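Local coordinates for protein shikimate dehydrogenase (NADP(+)) (Thermotoga maritima, PDB 3U62) that probably catalyses the reversible NADPH-linked reduction of 3-dehydroshikimate to shikimate, a step in the chorismate pathway that leads to the aromatic amino acids, at residues A[223-226]-A[227-230]; A[90-93]-A[94-97]. All blocks are in the same frame, centred on the assembly; numbering follows the deposited sequence.

Contact 1: A[223-226]-A[227-230]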
loop_
_atom_site.group_PDB
_atom_site.type_symbol
_atom_site.label_atom_id
_atom_site.label_comp_id
_atom_site.label_asym_id
_atom_site.label_seq_id
_atom_site.Cartn_x
_atom_site.Cartn_y
_atom_site.Cartn_z
ATOM N N LEU A 223 -10.017 0.541 -1.145
ATOM C CA LEU A 223 -10.162 -0.816 -1.688
ATOM C C LEU A 223 -8.911 -1.657 -1.444
ATOM O O LEU A 223 -9.009 -2.821 -1.048
ATOM C CB LEU A 223 -10.491 -0.784 -3.185
ATOM C CG LEU A 223 -11.952 -0.624 -3.623
ATOM C CD1 LEU A 223 -12.014 -0.314 -5.114
ATOM C CD2 LEU A 223 -12.776 -1.875 -3.303
ATOM N N MET A 224 -7.745 -1.060 -1.686
ATOM C CA MET A 224 -6.457 -1.695 -1.413
ATOM C C MET A 224 -6.353 -2.091 0.059
ATOM O O MET A 224 -5.927 -3.204 0.375
ATOM C CB MET A 224 -5.308 -0.759 -1.801
ATOM C CG MET A 224 -3.910 -1.322 -1.584
ATOM S SD MET A 224 -2.642 -0.087 -1.925
ATOM C CE MET A 224 -1.164 -0.962 -1.413
ATOM N N PHE A 225 -6.752 -1.180 0.945
ATOM C CA PHE A 225 -6.756 -1.441 2.383
ATOM C C PHE A 225 -7.680 -2.603 2.743
ATOM O O PHE A 225 -7.304 -3.487 3.515
ATOM C CB PHE A 225 -7.156 -0.191 3.178
ATOM C CG PHE A 225 -7.277 -0.440 4.653
ATOM C CD1 PHE A 225 -6.154 -0.384 5.474
ATOM C CD2 PHE A 225 -8.507 -0.762 5.221
ATOM C CE1 PHE A 225 -6.255 -0.630 6.839
ATOM C CE2 PHE A 225 -8.619 -1.013 6.585
ATOM C CZ PHE A 225 -7.491 -0.947 7.397
ATOM N N TYR A 226 -8.890 -2.578 2.185
ATOM C CA TYR A 226 -9.900 -3.613 2.392
ATOM C C TYR A 226 -9.360 -4.994 2.033
ATOM O O TYR A 226 -9.463 -5.930 2.829
ATOM C CB TYR A 226 -11.142 -3.283 1.556
ATOM C CG TYR A 226 -12.304 -4.249 1.664
ATOM C CD1 TYR A 226 -13.259 -4.114 2.672
ATOM C CD2 TYR A 226 -12.475 -5.273 0.730
ATOM C CE1 TYR A 226 -14.339 -4.989 2.765
ATOM C CE2 TYR A 226 -13.550 -6.155 0.813
ATOM C CZ TYR A 226 -14.478 -6.005 1.832
ATOM O OH TYR A 226 -15.543 -6.874 1.919
ATOM N N TYR A 227 -8.771 -5.112 0.847
ATOM C CA TYR A 227 -8.320 -6.410 0.355
ATOM C C TYR A 227 -7.011 -6.902 0.973
ATOM O O TYR A 227 -6.815 -8.114 1.096
ATOM C CB TYR A 227 -8.260 -6.428 -1.171
ATOM C CG TYR A 227 -9.621 -6.458 -1.832
ATOM C CD1 TYR A 227 -10.051 -5.403 -2.636
ATOM C CD2 TYR A 227 -10.483 -7.543 -1.655
ATOM C CE1 TYR A 227 -11.299 -5.423 -3.249
ATOM C CE2 TYR A 227 -11.734 -7.576 -2.260
ATOM C CZ TYR A 227 -12.134 -6.515 -3.058
ATOM O OH TYR A 227 -13.371 -6.543 -3.657
ATOM N N GLN A 228 -6.122 -5.987 1.360
ATOM C CA GLN A 228 -4.918 -6.398 2.092
ATOM C C GLN A 228 -5.280 -6.908 3.487
ATOM O O GLN A 228 -4.683 -7.870 3.969
ATOM C CB GLN A 228 -3.825 -5.310 2.123
ATOM C CG GLN A 228 -4.142 -4.033 2.906
ATOM C CD GLN A 228 -3.817 -4.127 4.392
ATOM O OE1 GLN A 228 -2.804 -4.704 4.791
ATOM N NE2 GLN A 228 -4.681 -3.542 5.217
ATOM N N ALA A 229 -6.268 -6.267 4.113
ATOM C CA ALA A 229 -6.776 -6.694 5.418
ATOM C C ALA A 229 -7.381 -8.093 5.343
ATOM O O ALA A 229 -7.168 -8.913 6.238
ATOM C CB ALA A 229 -7.798 -5.699 5.944
ATOM N N MET A 230 -8.132 -8.349 4.273
ATOM C CA MET A 230 -8.701 -9.667 4.004
ATOM C C MET A 230 -7.604 -10.727 3.924
ATOM O O MET A 230 -7.709 -11.787 4.548
ATOM C CB MET A 230 -9.507 -9.638 2.703
ATOM C CG MET A 230 -10.086 -10.985 2.278
ATOM S SD MET A 230 -10.888 -10.935 0.664
ATOM C CE MET A 230 -12.345 -9.956 1.029
#
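Y226 and Y227 form a T-shaped (edge-to-face) pair, although they are consecutive residues of helix 222-235. The edge of Y226 points at the face of Y227, with planes at 89° and ring centroids 5.1 Å apart, and CD2 of Y226 sits over the centre of the Y227 ring. Two different first torsions bring the rings together: CG of Y226 is anti to the backbone N (chi1 -179°), whereas CG of Y227 is anti to the carbonyl carbon.

Apolar contacts flank the pair. L223 runs alongside Y227, its CD2 3.8 Å from Y227 CE1, and one turn onward the methyl CE of M230 comes within 4.0 Å of Y226 CE2.

Among the polar contacts, four i to i+4 backbone bonds carry the helix from L223 to M230. One of their acceptors does double work: F225 O takes A229 N at 3.0 Å and also NE2 of Q228 at 3.1 Å. The latter bond lies in the carbonyl plane, on a lone pair, but is bent, with 141° at the hydrogen. Q228 bends at chi2 to bring its amide back over the turn, and NE2 also approaches F225 CD1 (3.5 Å). OE1 of Q228 is hydrogen-bonded to ND2 of N232, so both ends of the amide are held and its rotation is fixed.

Three helices pack on these two turns. M224 and Y227 pack on helix 94-101, while F225 and A229 touch helices 15-26 and 241-248. F225 adjoins S15, a predicted shikimate-binding residue, and a bound sulfate, placing this stretch beside the probable substrate pocket.

Contact 2: A[90-93]-A[94-97]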
loop_
_atom_site.group_PDB
_atom_site.type_symbol
_atom_site.label_atom_id
_atom_site.label_comp_id
_atom_site.label_asym_id
_atom_site.label_seq_id
_atom_site.Cartn_x
_atom_site.Cartn_y
_atom_site.Cartn_z
ATOM N N GLY A 90 7.363 -13.605 7.009
ATOM C CA GLY A 90 6.986 -12.325 6.419
ATOM C C GLY A 90 6.282 -12.481 5.084
ATOM O O GLY A 90 6.665 -13.316 4.262
ATOM N N TYR A 91 5.250 -11.667 4.876
ATOM C CA TYR A 91 4.438 -11.724 3.666
ATOM C C TYR A 91 4.193 -10.326 3.128
ATOM O O TYR A 91 4.357 -9.338 3.847
ATOM C CB TYR A 91 3.099 -12.398 3.968
ATOM C CG TYR A 91 3.247 -13.784 4.540
ATOM C CD1 TYR A 91 3.141 -14.011 5.912
ATOM C CD2 TYR A 91 3.516 -14.872 3.710
ATOM C CE1 TYR A 91 3.286 -15.288 6.439
ATOM C CE2 TYR A 91 3.664 -16.151 4.224
ATOM C CZ TYR A 91 3.548 -16.353 5.589
ATOM O OH TYR A 91 3.693 -17.619 6.103
ATOM N N ASN A 92 3.808 -10.244 1.859
ATOM C CA ASN A 92 3.340 -8.984 1.305
ATOM C C ASN A 92 1.913 -9.117 0.793
ATOM O O ASN A 92 1.645 -9.858 -0.156
ATOM C CB ASN A 92 4.278 -8.461 0.214
ATOM C CG ASN A 92 4.033 -6.996 -0.114
ATOM O OD1 ASN A 92 4.857 -6.136 0.195
ATOM N ND2 ASN A 92 2.897 -6.707 -0.740
ATOM N N THR A 93 1.002 -8.398 1.441
ATOM C CA THR A 93 -0.411 -8.430 1.078
ATOM C C THR A 93 -0.835 -7.151 0.358
ATOM O O THR A 93 -1.962 -7.058 -0.135
ATOM C CB THR A 93 -1.313 -8.662 2.308
ATOM O OG1 THR A 93 -1.160 -7.577 3.230
ATOM C CG2 THR A 93 -0.943 -9.964 3.002
ATOM N N ASP A 94 0.070 -6.173 0.304
ATOM C CA ASP A 94 -0.181 -4.918 -0.407
ATOM C C ASP A 94 -0.455 -5.143 -1.892
ATOM O O ASP A 94 -1.403 -4.574 -2.436
ATOM C CB ASP A 94 0.983 -3.933 -0.235
ATOM C CG ASP A 94 0.897 -3.130 1.055
ATOM O OD1 ASP A 94 -0.204 -3.022 1.640
ATOM O OD2 ASP A 94 1.944 -2.592 1.482
ATOM N N TRP A 95 0.365 -5.972 -2.541
ATOM C CA TRP A 95 0.190 -6.252 -3.969
ATOM C C TRP A 95 -1.120 -6.982 -4.255
ATOM O O TRP A 95 -1.754 -6.745 -5.287
ATOM C CB TRP A 95 1.391 -7.002 -4.567
ATOM C CG TRP A 95 1.511 -8.460 -4.201
ATOM C CD1 TRP A 95 2.217 -8.983 -3.159
ATOM C CD2 TRP A 95 0.934 -9.578 -4.894
ATOM N NE1 TRP A 95 2.114 -10.352 -3.150
ATOM C CE2 TRP A 95 1.331 -10.746 -4.203
ATOM C CE3 TRP A 95 0.115 -9.707 -6.026
ATOM C CZ2 TRP A 95 0.937 -12.025 -4.602
ATOM C CZ3 TRP A 95 -0.277 -10.982 -6.424
ATOM C CH2 TRP A 95 0.137 -12.124 -5.711
ATOM N N VAL A 96 -1.513 -7.864 -3.337
ATOM C CA VAL A 96 -2.808 -8.544 -3.398
ATOM C C VAL A 96 -3.932 -7.513 -3.303
ATOM O O VAL A 96 -4.913 -7.586 -4.050
ATOM C CB VAL A 96 -2.950 -9.610 -2.276
ATOM C CG1 VAL A 96 -4.382 -10.130 -2.177
ATOM C CG2 VAL A 96 -1.981 -10.766 -2.509
ATOM N N GLY A 97 -3.774 -6.554 -2.390
ATOM C CA GLY A 97 -4.713 -5.445 -2.247
ATOM C C GLY A 97 -4.892 -4.663 -3.535
ATOM O O GLY A 97 -6.013 -4.288 -3.885
#
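W95 turns the pyrrole edge of its indole, with CD1 and NE1, back to N92, where strand 89-91 gives way to helix 94-101, and it illustrates how a bulky residue in a first helical turn can reach the chain leading into it. At CB the side chain takes the position between the backbone N and the carbonyl carbon (chi1 74°), which turns the ring toward the preceding loop. CD1 leads at the edge of the indole: it is 3.2 Å from N92 O and 4.0 Å from N92 CB, the latter lying in the ring plane. Next comes NE1, 3.1 Å from N92 O. The body of the ring has CG2 of V96 over its centre, 3.7 Å above the plane, so the next residue of the same helix covers one indole face. Beyond these residues, NE1 is hydrogen-bonded to D75 OD2, which satisfies this polar atom, and Y125 meets the indole in an edge-to-face pair.

The first helical turn is closed by a backbone bond. T93 O accepts G97 N at 2.9 Å, with an angle of 157° at the hydrogen, and CB of V96 rests 3.5 Å from the same oxygen. T93 is gripped through its N by OD1 of N83 and through OG1 by OD1 of N232, while D94, a predicted shikimate-binding residue, sets its side chain against N83 and against K63, the predicted proton acceptor.

Around this junction, helix 74-79 touches N92 and W95, helix 118-129 packs on N92 and D94, and helix 222-235 meets T93 and V96, while backbone hydrogen bonds from G90 to E71 and S73, and from Y91 to N83 and C84, join strand 89-91 to its neighbours in the mixed sheet.

How the contacts relate
Contact 2 precedes contact 1 along the chain, yet their centres lie 9 Å apart because helices 94-101 and 222-235 pack directly together. Q228 CB comes 3.4 Å from T93 O, M224 CE 3.8 Å from D94 O, and Y227 CB 3.8 Å from G97 CA. N232, on the later helix, is a shared partner, bonding to Q228 through ND2 and to T93 through OD1. Helix 94-101 leads from the mixed sheet to the parallel, Rossmann-type sheet, and helix 222-235 follows the last strand of the latter. As in related shikimate dehydrogenases, the paired helices link the substrate and cofactor domains, beside the predicted shikimate site.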